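Local coordinates for protein CG8862 (Drosophila melanogaster, PDB 3ISM) that probably cleaves DNA and RNA as a magnesium-dependent, non-specific mitochondrial nuclease, endonuclease G, crystallised here in complex with its inhibitor EndoGI, at residues R146-K149 and N153-V156; V195-S198 and K202-M205. All blocks are in the same frame, centred on the assembly; numbering follows the deposited sequence.

Contact 1: residues R146-K149 and N153-V156; sequences RLTK and NVYV
Thr148 and Val154 are the nearest backbone neighbours across this contact, their CA atoms 6.2 Å apart, with no hydrogen bond running from one segment to the other; the valine side chain rests on both backbone and side chains of the turn that follows helix 136-146. Residues Leu147 to Lys149 keep helical backbone angles, and Lys149 N bonds to Arg146 O at 3.0 Å, three residues back. Val154 makes the contact with a single branch. Its CG2, which stands anti to the carbonyl carbon while CG1 is anti to the backbone N (chi1 171°), enters at the peptide joining Leu147 to Thr148, 3.9 Å from Leu147 C. The same methyl lies 4.0 Å from Leu147 CB and 3.9 Å from Thr148 CG2, so backbone and two side chains together seat it. This is a helix-to-strand connection: the chain leaves helix 136-146, turns, and returns as strand 153-161, an inner strand of the large mixed sheet of this His-Me finger nuclease, with the helix lying over one face of that sheet. Val144 of the helix and Ile194 of the adjacent strand also touch Val154. Thr148 and Val154 cross at about a right angle, methyl against methyl. The threonine hydroxyl is turned between its own N and carbonyl carbon (chi1 57°) and bonds back to Arg145 O, a polar tie to the last turn of helix 136-146 that leaves CG2 as the branch facing the valine.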
# COMPACT_ATOMS: atom_id res chain seq x y z
N ARG B 146 5.88 6.78 -30.51
CA ARG B 146 6.68 6.51 -31.73
C ARG B 146 6.72 5.02 -32.06
O ARG B 146 6.93 4.64 -33.22
CB ARG B 146 8.09 7.05 -31.55
CG ARG B 146 8.96 7.08 -32.78
CD ARG B 146 10.32 7.72 -32.45
NE ARG B 146 10.18 9.08 -31.90
CZ ARG B 146 10.41 9.40 -30.62
NH1 ARG B 146 10.80 8.47 -29.75
NH2 ARG B 146 10.25 10.66 -30.21
N LEU B 147 6.50 4.17 -31.06
CA LEU B 147 6.39 2.71 -31.29
C LEU B 147 5.27 2.34 -32.25
O LEU B 147 5.33 1.29 -32.88
CB LEU B 147 6.21 1.95 -29.96
CG LEU B 147 7.45 1.76 -29.07
CD1 LEU B 147 7.10 0.97 -27.81
CD2 LEU B 147 8.59 1.08 -29.83
N THR B 148 4.26 3.20 -32.38
CA THR B 148 3.18 2.96 -33.34
C THR B 148 3.67 2.96 -34.79
O THR B 148 2.99 2.42 -35.66
CB THR B 148 2.00 3.96 -33.21
OG1 THR B 148 2.48 5.30 -33.33
CG2 THR B 148 1.30 3.79 -31.87
N LYS B 149 4.84 3.55 -35.05
CA LYS B 149 5.45 3.50 -36.38
C LYS B 149 6.15 2.16 -36.64
O LYS B 149 6.56 1.89 -37.77
CB LYS B 149 6.45 4.65 -36.58
CG LYS B 149 5.79 6.01 -36.76
CD LYS B 149 6.79 7.08 -37.13
CE LYS B 149 6.13 8.47 -37.11
NZ LYS B 149 5.26 8.76 -38.30
N ASN B 153 -0.34 -1.75 -33.44
CA ASN B 153 -1.09 -1.63 -32.22
C ASN B 153 -0.13 -1.73 -31.05
O ASN B 153 0.68 -2.66 -30.98
CB ASN B 153 -2.17 -2.73 -32.14
CG ASN B 153 -3.22 -2.59 -33.24
OD1 ASN B 153 -4.19 -1.85 -33.09
ND2 ASN B 153 -3.02 -3.30 -34.36
N VAL B 154 -0.21 -0.76 -30.15
CA VAL B 154 0.66 -0.72 -28.97
C VAL B 154 -0.20 -0.69 -27.71
O VAL B 154 -1.01 0.22 -27.54
CB VAL B 154 1.59 0.53 -29.01
CG1 VAL B 154 2.34 0.70 -27.70
CG2 VAL B 154 2.56 0.44 -30.20
N TYR B 155 -0.04 -1.69 -26.85
CA TYR B 155 -0.81 -1.74 -25.61
C TYR B 155 0.10 -1.40 -24.45
O TYR B 155 1.23 -1.89 -24.38
CB TYR B 155 -1.45 -3.12 -25.40
CG TYR B 155 -2.45 -3.51 -26.46
CD1 TYR B 155 -3.82 -3.41 -26.24
CD2 TYR B 155 -2.02 -4.00 -27.69
CE1 TYR B 155 -4.75 -3.77 -27.22
CE2 TYR B 155 -2.94 -4.36 -28.68
CZ TYR B 155 -4.29 -4.24 -28.43
OH TYR B 155 -5.17 -4.62 -29.42
N VAL B 156 -0.37 -0.54 -23.56
CA VAL B 156 0.49 -0.05 -22.49
C VAL B 156 -0.24 0.13 -21.15
O VAL B 156 -1.34 0.70 -21.09
CB VAL B 156 1.29 1.25 -22.92
CG1 VAL B 156 0.35 2.30 -23.50
CG2 VAL B 156 2.12 1.82 -21.76

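Contact 2: residues V195-S198 and K202-M205; sequences VGES and KLHM
Gly196 and His204 grip each other through two backbone hydrogen bonds, Gly196 N to His204 O at 2.8 Å and His204 N to Gly196 O at 2.9 Å. Both are nearly straight, more than 160° at hydrogen, with each donor in the acceptor's carbonyl plane. A third, Ser198 N to Lys202 O at 3.1 Å, carries the pairing beyond the strand ends. The bonds define a beta hairpin, strands 189-197 and 203-211, whose short segments here run antiparallel at 156°; Val195 with Met205 and Glu197 with Leu203 are its non-hydrogen-bonded pairs. Gly196 O also lies at the edge of the His204 ring, in its plane. The ring's ND1 bonds to Thr250 OG1, and Tyr151 meets the ring. Replacing the His204 imidazole by an alanine's methyl is likely to leave Thr250 OG1 without this partner and to open a gap beside Tyr151. On the other face, Glu197 and Leu203 lie side by side, CG to CD2 3.7 Å, while the glutamate's OE2 makes a salt bridge to Lys24 NZ and a hydrogen bond to Tyr25 OH. Farther in, Met205 bends at chi3 (-78°), which brings CE to 3.5 Å from Val195 CG2.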
# COMPACT_ATOMS: atom_id res chain seq x y z
N VAL B 195 3.23 -3.87 -24.86
CA VAL B 195 3.28 -4.94 -25.85
C VAL B 195 2.92 -4.37 -27.21
O VAL B 195 1.86 -3.78 -27.37
CB VAL B 195 2.34 -6.13 -25.48
CG1 VAL B 195 2.06 -7.04 -26.69
CG2 VAL B 195 2.92 -6.94 -24.33
N GLY B 196 3.81 -4.55 -28.18
CA GLY B 196 3.54 -4.18 -29.57
C GLY B 196 3.24 -5.41 -30.40
O GLY B 196 3.87 -6.46 -30.22
N GLU B 197 2.28 -5.28 -31.30
CA GLU B 197 1.93 -6.34 -32.26
C GLU B 197 2.50 -5.97 -33.61
O GLU B 197 2.12 -4.94 -34.17
CB GLU B 197 0.41 -6.46 -32.39
CG GLU B 197 -0.33 -6.78 -31.10
CD GLU B 197 -1.84 -6.80 -31.30
OE1 GLU B 197 -2.31 -6.46 -32.41
OE2 GLU B 197 -2.56 -7.15 -30.35
N SER B 198 3.40 -6.79 -34.14
CA SER B 198 3.99 -6.53 -35.46
C SER B 198 3.03 -6.94 -36.56
O SER B 198 1.92 -7.40 -36.28
CB SER B 198 5.33 -7.26 -35.61
OG SER B 198 6.29 -6.73 -34.72
N LYS B 202 3.66 -11.61 -34.45
CA LYS B 202 4.63 -11.57 -33.37
C LYS B 202 4.30 -10.51 -32.32
O LYS B 202 3.79 -9.43 -32.61
CB LYS B 202 6.05 -11.37 -33.92
CG LYS B 202 6.55 -12.50 -34.83
CD LYS B 202 7.85 -12.11 -35.52
CE LYS B 202 8.22 -13.11 -36.61
NZ LYS B 202 8.53 -14.45 -36.04
N LEU B 203 4.61 -10.85 -31.07
CA LEU B 203 4.37 -9.95 -29.97
C LEU B 203 5.71 -9.55 -29.34
O LEU B 203 6.58 -10.39 -29.13
CB LEU B 203 3.43 -10.60 -28.96
CG LEU B 203 2.07 -11.07 -29.50
CD1 LEU B 203 1.25 -11.76 -28.41
CD2 LEU B 203 1.27 -9.93 -30.11
N HIS B 204 5.87 -8.26 -29.06
CA HIS B 204 7.11 -7.74 -28.49
C HIS B 204 6.80 -6.94 -27.24
O HIS B 204 6.00 -6.02 -27.29
CB HIS B 204 7.84 -6.84 -29.48
CG HIS B 204 8.07 -7.48 -30.81
ND1 HIS B 204 9.30 -8.00 -31.18
CD2 HIS B 204 7.24 -7.71 -31.85
CE1 HIS B 204 9.21 -8.50 -32.40
NE2 HIS B 204 7.97 -8.33 -32.83
N MET B 205 7.46 -7.27 -26.15
CA MET B 205 7.24 -6.56 -24.88
C MET B 205 8.41 -5.66 -24.47
O MET B 205 9.57 -6.02 -24.66
CB MET B 205 6.95 -7.56 -23.76
CG MET B 205 6.71 -6.92 -22.41
SD MET B 205 6.26 -8.12 -21.18
CE MET B 205 4.54 -8.41 -21.58

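How the contacts relate
Contacts 1 and 2 meet in the same sheet, their centres about 9 Å apart, because strands 153-161 and 189-197 are neighbours: Tyr155 O to Val195 N (2.9 Å) and Asn153 O to Glu197 N (3.1 Å) are probable hydrogen bonds between them. They differ in direction. Contact 1 runs out of the sheet, is buried, rests on van der Waals packing with no cross-segment hydrogen bond, and buries 126 Å²; contact 2 runs within it, is partly exposed, buries 364 Å² and is held by backbone hydrogen bonds with polar and apolar side chains around them. Tyr155 CE2 also packs 3.3 Å from Glu197 OE2, on the sheet face away from Val154. In sequence the two follow one another, each linking elements close along the chain.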